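Local coordinates for protein flavocytochrome C3 fumarate reductase (Shewanella frigidimarina, PDB 1QO8) that catalyses the essentially one-way reduction of fumarate to succinate, using one FAD and four covalently bound c-type haems per subunit, at residues Gly379-Asn384 and Ile391-Thr396; Met435-Asp440 and Lys447-Lys452; Asn464-Val467 and Thr473-Gly476. All blocks are in the same frame, centred on the assembly; numbering follows the deposited sequence.

Contact 1. Residues Gly379-Asn384 and Ile391-Thr396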
loop_
_atom_site.group_PDB
_atom_site.type_symbol
_atom_site.label_atom_id
_atom_site.label_comp_id
_atom_site.label_asym_id
_atom_site.label_seq_id
_atom_site.Cartn_x
_atom_site.Cartn_y
_atom_site.Cartn_z
ATOM N N GLY A 379 29.699 25.518 2.337
ATOM C CA GLY A 379 29.439 26.918 2.506
ATOM C C GLY A 379 28.165 27.546 2.011
ATOM O O GLY A 379 27.902 28.713 2.256
ATOM N N ALA A 380 27.442 26.817 1.073
ATOM C CA ALA A 380 26.395 27.547 0.380
ATOM C C ALA A 380 25.253 27.807 1.385
ATOM O O ALA A 380 25.087 27.099 2.332
ATOM C CB ALA A 380 25.860 26.713 -0.776
ATOM N N VAL A 381 24.457 28.772 1.042
ATOM C CA VAL A 381 23.261 29.214 1.672
ATOM C C VAL A 381 22.018 28.672 0.900
ATOM O O VAL A 381 22.139 28.513 -0.304
ATOM C CB VAL A 381 23.262 30.752 1.601
ATOM C CG1 VAL A 381 21.982 31.437 2.069
ATOM C CG2 VAL A 381 24.440 31.271 2.452
ATOM N N MET A 382 20.910 28.476 1.634
ATOM C CA MET A 382 19.656 28.055 1.024
ATOM C C MET A 382 18.573 29.061 1.368
ATOM O O MET A 382 18.382 29.365 2.535
ATOM C CB MET A 382 19.274 26.633 1.473
ATOM C CG MET A 382 18.079 26.072 0.650
ATOM S SD MET A 382 17.852 24.311 1.004
ATOM C CE MET A 382 17.624 24.289 2.771
ATOM N N VAL A 383 17.925 29.507 0.303
ATOM C CA VAL A 383 16.974 30.602 0.326
ATOM C C VAL A 383 15.678 30.189 -0.416
ATOM O O VAL A 383 15.707 29.315 -1.314
ATOM C CB VAL A 383 17.821 31.692 -0.316
ATOM C CG1 VAL A 383 17.409 32.292 -1.610
ATOM C CG2 VAL A 383 18.383 32.682 0.701
ATOM N N ASN A 384 14.560 30.745 0.011
ATOM C CA ASN A 384 13.288 30.343 -0.638
ATOM C C ASN A 384 13.084 31.179 -1.889
ATOM O O ASN A 384 14.013 31.940 -2.253
ATOM C CB ASN A 384 12.145 30.432 0.353
ATOM C CG ASN A 384 11.821 31.848 0.770
ATOM O OD1 ASN A 384 12.301 32.879 0.234
ATOM N ND2 ASN A 384 10.947 31.814 1.773
ATOM N N ILE A 391 15.879 27.828 7.296
ATOM C CA ILE A 391 16.325 26.679 8.085
ATOM C C ILE A 391 17.859 26.660 7.979
ATOM O O ILE A 391 18.408 27.310 7.088
ATOM C CB ILE A 391 15.712 25.329 7.705
ATOM C CG1 ILE A 391 16.055 24.360 8.843
ATOM C CG2 ILE A 391 16.125 24.740 6.358
ATOM C CD1 ILE A 391 15.139 23.137 8.953
ATOM N N SER A 392 18.505 26.080 8.980
ATOM C CA SER A 392 19.931 25.886 8.829
ATOM C C SER A 392 20.265 24.961 7.638
ATOM O O SER A 392 19.695 23.869 7.591
ATOM C CB SER A 392 20.498 25.249 10.074
ATOM O OG SER A 392 21.868 24.850 9.914
ATOM N N GLU A 393 21.320 25.324 6.916
ATOM C CA GLU A 393 21.678 24.504 5.725
ATOM C C GLU A 393 22.347 23.236 6.165
ATOM O O GLU A 393 22.524 22.295 5.386
ATOM C CB GLU A 393 22.524 25.331 4.825
ATOM C CG GLU A 393 21.789 26.492 4.159
ATOM C CD GLU A 393 21.760 27.755 5.036
ATOM O OE1 GLU A 393 22.195 27.663 6.215
ATOM O OE2 GLU A 393 21.330 28.797 4.501
ATOM N N LEU A 394 22.844 23.191 7.426
ATOM C CA LEU A 394 23.343 21.920 7.953
ATOM C C LEU A 394 22.325 21.111 8.752
ATOM O O LEU A 394 22.830 20.177 9.391
ATOM C CB LEU A 394 24.587 22.205 8.841
ATOM C CG LEU A 394 25.610 23.151 8.231
ATOM C CD1 LEU A 394 26.812 23.360 9.176
ATOM C CD2 LEU A 394 26.120 22.719 6.831
ATOM N N THR A 395 20.994 21.265 8.681
ATOM C CA THR A 395 20.126 20.312 9.298
ATOM C C THR A 395 20.252 18.897 8.686
ATOM O O THR A 395 20.964 18.683 7.714
ATOM C CB THR A 395 18.626 20.544 9.071
ATOM O OG1 THR A 395 18.345 21.531 8.074
ATOM C CG2 THR A 395 17.809 20.579 10.287
ATOM N N THR A 396 19.448 17.976 9.222
ATOM C CA THR A 396 19.405 16.619 8.694
ATOM C C THR A 396 18.651 16.670 7.365
ATOM O O THR A 396 17.845 17.578 7.131
ATOM C CB THR A 396 18.594 15.668 9.624
ATOM O OG1 THR A 396 17.299 16.334 9.657
ATOM C CG2 THR A 396 19.078 15.656 11.081
HETATM O O HOH W 1 17.486 28.082 4.630
#
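Glu393 OE2 accepts the backbone N-H of Met382 at 2.9 Å, in an almost straight bond (170°) to its anti lone pair, while OE1 of the same carboxylate makes a salt bridge to Arg389. A glutamate suits this place because its chain can fold back: a bend at chi2 (86°) swings the carboxylate onto the strand, with OE2 lying 3.5 Å from Val381 CA and also touching Val381 CG1. The aliphatic part is used as well, Glu393 CG packing 3.7 Å from Met382 CB. The carboxylate thus takes the place that a neighbouring strand's carbonyl would have at the N-H of Met382. Strand 381-383 pairs with strand 412-417 through Val381 and Val383, leaving the polar groups of Met382 to face the 391-396 loop. Its carbonyl is served by water 1, which donates to Met382 O at 2.6 Å and to Ile391 O at 2.7 Å. Met382 sends CG anti to its own N (chi1 -170°), and the flexible thioether then curls to bring CE within 3.9 Å of Ile391 CG2. The loop itself is stiffened by a type I turn, in which Ser392 O receives both Thr395 N and Thr395 OG1; Thr396 then takes the N-cap position of helix 397-405, with a weak side-chain bond. With an alanine here instead of Glu393, the buried N-H of Met382 would probably lose its acceptor and the charge of Arg389 its carboxylate mate. Arg397, probably the catalytic proton donor, begins that helix, so a carboxylate, a water and a few methyls together tie the strand edge to the loop leading into it.

Contact 2. Residues Met435-Asp440 and Lys447-Lys452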
loop_
_atom_site.group_PDB
_atom_site.type_symbol
_atom_site.label_atom_id
_atom_site.label_comp_id
_atom_site.label_asym_id
_atom_site.label_seq_id
_atom_site.Cartn_x
_atom_site.Cartn_y
_atom_site.Cartn_z
ATOM N N MET A 435 23.256 24.348 -14.958
ATOM C CA MET A 435 22.302 24.442 -13.829
ATOM C C MET A 435 22.357 25.706 -12.988
ATOM O O MET A 435 21.437 26.060 -12.199
ATOM C CB MET A 435 22.612 23.187 -12.985
ATOM C CG MET A 435 22.070 21.925 -13.757
ATOM S SD MET A 435 22.754 20.528 -12.768
ATOM C CE MET A 435 21.654 20.593 -11.323
ATOM N N LEU A 436 23.453 26.464 -13.167
ATOM C CA LEU A 436 23.584 27.664 -12.274
ATOM C C LEU A 436 23.051 28.912 -12.911
ATOM O O LEU A 436 23.527 29.280 -14.022
ATOM C CB LEU A 436 25.080 27.902 -12.009
ATOM C CG LEU A 436 25.817 26.729 -11.379
ATOM C CD1 LEU A 436 27.173 27.248 -10.952
ATOM C CD2 LEU A 436 24.924 26.073 -10.290
ATOM N N TYR A 437 22.176 29.638 -12.235
ATOM C CA TYR A 437 21.919 31.033 -12.550
ATOM C C TYR A 437 23.071 31.899 -12.013
ATOM O O TYR A 437 23.684 31.494 -11.014
ATOM C CB TYR A 437 20.640 31.486 -11.837
ATOM C CG TYR A 437 19.381 30.870 -12.453
ATOM C CD1 TYR A 437 19.076 29.538 -12.342
ATOM C CD2 TYR A 437 18.493 31.713 -13.130
ATOM C CE1 TYR A 437 17.911 28.996 -12.885
ATOM C CE2 TYR A 437 17.326 31.205 -13.703
ATOM C CZ TYR A 437 17.064 29.863 -13.583
ATOM O OH TYR A 437 15.893 29.390 -14.161
ATOM N N LYS A 438 23.342 33.053 -12.619
ATOM C CA LYS A 438 24.471 33.821 -12.087
ATOM C C LYS A 438 24.270 35.306 -12.290
ATOM O O LYS A 438 23.420 35.664 -13.075
ATOM C CB LYS A 438 25.816 33.428 -12.638
ATOM C CG LYS A 438 25.982 33.447 -14.124
ATOM C CD LYS A 438 27.266 32.680 -14.513
ATOM C CE LYS A 438 27.063 31.181 -14.269
ATOM N NZ LYS A 438 27.689 30.340 -15.337
ATOM N N GLY A 439 24.889 36.106 -11.446
ATOM C CA GLY A 439 24.678 37.571 -11.539
ATOM C C GLY A 439 26.093 38.126 -11.182
ATOM O O GLY A 439 26.781 37.584 -10.311
ATOM N N ASP A 440 26.434 39.211 -11.893
ATOM C CA ASP A 440 27.607 39.959 -11.468
ATOM C C ASP A 440 27.417 40.563 -10.105
ATOM O O ASP A 440 28.426 40.790 -9.468
ATOM C CB ASP A 440 28.075 41.008 -12.510
ATOM C CG ASP A 440 28.816 40.211 -13.592
ATOM O OD1 ASP A 440 28.815 38.958 -13.643
ATOM O OD2 ASP A 440 29.462 40.823 -14.471
ATOM N N LYS A 447 17.286 39.156 -9.796
ATOM C CA LYS A 447 16.404 39.406 -10.922
ATOM C C LYS A 447 16.386 38.204 -11.842
ATOM O O LYS A 447 15.291 37.762 -12.145
ATOM C CB LYS A 447 16.759 40.679 -11.708
ATOM C CG LYS A 447 16.149 41.879 -10.948
ATOM C CD LYS A 447 17.131 43.039 -10.923
ATOM C CE LYS A 447 16.460 44.363 -11.262
ATOM N NZ LYS A 447 17.203 45.494 -10.594
ATOM N N SER A 448 17.535 37.615 -12.148
ATOM C CA SER A 448 17.524 36.350 -12.891
ATOM C C SER A 448 16.672 35.252 -12.273
ATOM O O SER A 448 16.017 34.493 -12.989
ATOM C CB SER A 448 18.974 35.865 -13.024
ATOM O OG SER A 448 19.636 36.993 -13.616
ATOM N N THR A 449 16.704 35.060 -10.965
ATOM C CA THR A 449 15.961 33.942 -10.341
ATOM C C THR A 449 14.597 34.294 -9.878
ATOM O O THR A 449 13.954 33.528 -9.131
ATOM C CB THR A 449 16.829 33.498 -9.116
ATOM O OG1 THR A 449 16.967 34.661 -8.294
ATOM C CG2 THR A 449 18.185 33.052 -9.628
ATOM N N GLY A 450 14.102 35.507 -10.120
ATOM C CA GLY A 450 12.848 35.934 -9.486
ATOM C C GLY A 450 12.845 36.024 -7.977
ATOM O O GLY A 450 11.753 35.977 -7.344
ATOM N N MET A 451 13.961 36.246 -7.264
ATOM C CA MET A 451 13.838 36.566 -5.830
ATOM C C MET A 451 13.509 38.045 -5.656
ATOM O O MET A 451 13.774 38.847 -6.588
ATOM C CB MET A 451 15.155 36.186 -5.127
ATOM C CG MET A 451 15.449 34.682 -5.158
ATOM S SD MET A 451 17.026 34.339 -4.370
ATOM C CE MET A 451 17.928 33.274 -5.430
ATOM N N LYS A 452 13.021 38.438 -4.505
ATOM C CA LYS A 452 12.885 39.883 -4.171
ATOM C C LYS A 452 14.275 40.477 -3.979
ATOM O O LYS A 452 15.039 39.964 -3.151
ATOM C CB LYS A 452 12.078 40.048 -2.896
ATOM C CG LYS A 452 10.657 39.455 -2.977
ATOM C CD LYS A 452 9.786 40.087 -1.905
ATOM C CE LYS A 452 8.444 39.409 -1.662
ATOM N NZ LYS A 452 7.806 39.665 -0.333
#
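Thr449 CG2 rests against the root of Tyr437, 3.7 Å from CB and 3.8 Å from CG, the two side chains pointing opposite ways as they pass. Next to this methyl, the carbonyl oxygen of Ser448 lies 3.6 Å from Tyr437 CE2, approaching the ring obliquely. Ser448 CB is a looser neighbour, 4.2 Å from Tyr437 CD2. These are van der Waals touches: one side of the ring lies against the helix end, and small residues opposite it let the backbone come close. Tyr437 is turned to meet them by its first torsion (chi1 -71°), which sets CG beside the backbone N and opposite the carbonyl carbon. In the next shell, hydroxyls are turned back onto the helix, Thr449 OG1 bonding chiefly to Leu445 O and Ser448 OG to Gln444 O. Threonine therefore divides its two branches between helix and ring, the hydroxyl occupied by the last turn and CG2 left to face the tyrosine. The helix stops at Gly450, whose positive phi closes a Schellman motif, a conformation glycine adopts with little strain. Tyr437 is steadied in turn by Trp413, the two rings meeting edge-to-face, and Thr449 touches the same indole. Strand 437-439 pairs antiparallel with strand 489-505, so short helix 442-448 folds back beside this margin of the mixed sheet, and Met451 carries the chain across Trp413 and Ile415 of strand 412-417 toward helix 453-469.

Contact 3. Residues Asn464-Val467 and Thr473-Gly476; sequences NGYV and TAFG
The last turn of helix 453-469 packs on the loop that follows it through one aromatic residue, Tyr466, whose ring receives Thr473 and Ala474 at the protein surface. The nearest approach is that of Thr473 OG1, 3.2 Å from Tyr466 CE1. The threonine side chain lies nearly perpendicular to the tyrosine's, and its hydroxyl comes in obliquely just outside the rim at CE1. What lies over the ring is the backbone N of Thr473, 3.9 Å above one face and shifted toward the rim, with OG1 lower and beyond the ring's outline. The first torsion of Thr473 (chi1 47°) keeps OG1 near its own N, which lets both meet the same side of the phenol, while CG2 is opposite the carbonyl carbon. Farther along the ring, Ala474 supplies a small apolar contact: its CB is 4.1 Å from Tyr466 CE2 and 4.0 Å from the phenolic OH. Alanine fits here because a lone methyl lets its own backbone N come near the end of the ring, 3.8 Å from Tyr466 OH. Tyrosine suits the helix side of the contact by its length and its polar end: with CG beside the backbone N (chi1 -48°), the ring spans the distance from the helix to the loop, and the hydroxyl suits a partly exposed place at the surface. The face thus takes the backbone N, while the threonine hydroxyl and the alanine methyl meet the rim and the OH end. The loop is shaped locally as well, since Asp472 OD1 accepts the N-H of Phe475, and Gly476 follows with positive phi. Tyr466 also touches Arg389, Asp472 and Met480, while Asn464, two residues earlier, bonds through OD1 to Met484 N, so helix 453-469 is held along the chain that returns from it toward strand 489-505.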
loop_
_atom_site.group_PDB
_atom_site.type_symbol
_atom_site.label_atom_id
_atom_site.label_comp_id
_atom_site.label_asym_id
_atom_site.label_seq_id
_atom_site.Cartn_x
_atom_site.Cartn_y
_atom_site.Cartn_z
ATOM N N ASN A 464 26.324 37.441 5.854
ATOM C CA ASN A 464 27.733 37.852 5.970
ATOM C C ASN A 464 28.102 38.305 7.395
ATOM O O ASN A 464 29.179 37.977 7.914
ATOM C CB ASN A 464 28.059 39.001 4.978
ATOM C CG ASN A 464 27.975 38.470 3.519
ATOM O OD1 ASN A 464 28.021 37.243 3.301
ATOM N ND2 ASN A 464 27.820 39.363 2.536
ATOM N N GLY A 465 27.154 38.927 8.112
ATOM C CA GLY A 465 27.374 39.296 9.522
ATOM C C GLY A 465 27.386 38.030 10.353
ATOM O O GLY A 465 28.127 37.990 11.333
ATOM N N TYR A 466 26.604 36.978 9.997
ATOM C CA TYR A 466 26.717 35.734 10.738
ATOM C C TYR A 466 28.066 35.103 10.437
ATOM O O TYR A 466 28.549 34.338 11.287
ATOM C CB TYR A 466 25.605 34.691 10.538
ATOM C CG TYR A 466 24.193 35.237 10.639
ATOM C CD1 TYR A 466 23.956 36.281 11.578
ATOM C CD2 TYR A 466 23.131 34.784 9.859
ATOM C CE1 TYR A 466 22.723 36.859 11.692
ATOM C CE2 TYR A 466 21.870 35.337 9.965
ATOM C CZ TYR A 466 21.685 36.374 10.907
ATOM O OH TYR A 466 20.453 36.969 11.023
ATOM N N VAL A 467 28.667 35.401 9.232
ATOM C CA VAL A 467 29.956 34.693 9.150
ATOM C C VAL A 467 30.997 35.550 9.948
ATOM O O VAL A 467 31.862 34.899 10.506
ATOM C CB VAL A 467 30.380 34.109 7.849
ATOM C CG1 VAL A 467 29.318 34.051 6.688
ATOM C CG2 VAL A 467 31.750 34.472 7.337
ATOM N N THR A 473 22.088 33.911 14.213
ATOM C CA THR A 473 20.946 34.159 15.089
ATOM C C THR A 473 19.603 33.822 14.429
ATOM O O THR A 473 18.677 33.518 15.191
ATOM C CB THR A 473 20.953 35.646 15.496
ATOM O OG1 THR A 473 21.145 36.541 14.429
ATOM C CG2 THR A 473 22.152 35.936 16.441
ATOM N N ALA A 474 19.497 33.922 13.081
ATOM C CA ALA A 474 18.264 33.342 12.465
ATOM C C ALA A 474 18.092 31.873 12.724
ATOM O O ALA A 474 17.014 31.410 13.171
ATOM C CB ALA A 474 18.208 33.696 10.992
ATOM N N PHE A 475 19.091 30.994 12.401
ATOM C CA PHE A 475 18.829 29.583 12.348
ATOM C C PHE A 475 19.831 28.683 13.021
ATOM O O PHE A 475 19.590 27.448 12.981
ATOM C CB PHE A 475 18.605 29.051 10.871
ATOM C CG PHE A 475 17.392 29.711 10.268
ATOM C CD1 PHE A 475 16.122 29.301 10.676
ATOM C CD2 PHE A 475 17.496 30.780 9.435
ATOM C CE1 PHE A 475 14.976 29.920 10.183
ATOM C CE2 PHE A 475 16.380 31.400 8.914
ATOM C CZ PHE A 475 15.091 31.009 9.328
ATOM N N GLY A 476 20.899 29.190 13.659
ATOM C CA GLY A 476 21.704 28.228 14.433
ATOM C C GLY A 476 22.726 27.506 13.584
ATOM O O GLY A 476 23.305 26.536 14.099
#

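How the contacts relate
Contact 1 is the buried one of the three, and it alone uses a carboxylate and a bridging water, as befits strand-edge polar groups enclosed by protein. Contacts 2 and 3 lie at the surface, where a tyrosine packs on small residues at or after a helix end. Contacts 1 and 2 reach the same mixed sheet and touch directly, Val383 CG1 lying 3.5 Å from Met451 SD. Contact 3 meets contact 1 on the loop side, with Phe475 CB 3.5 Å from Ser392 N. Contacts 2 and 3 are about 12 Å apart at their nearest atoms, joined through successive helices 442-448 and 453-469. Contact 1 therefore lies between them in packing.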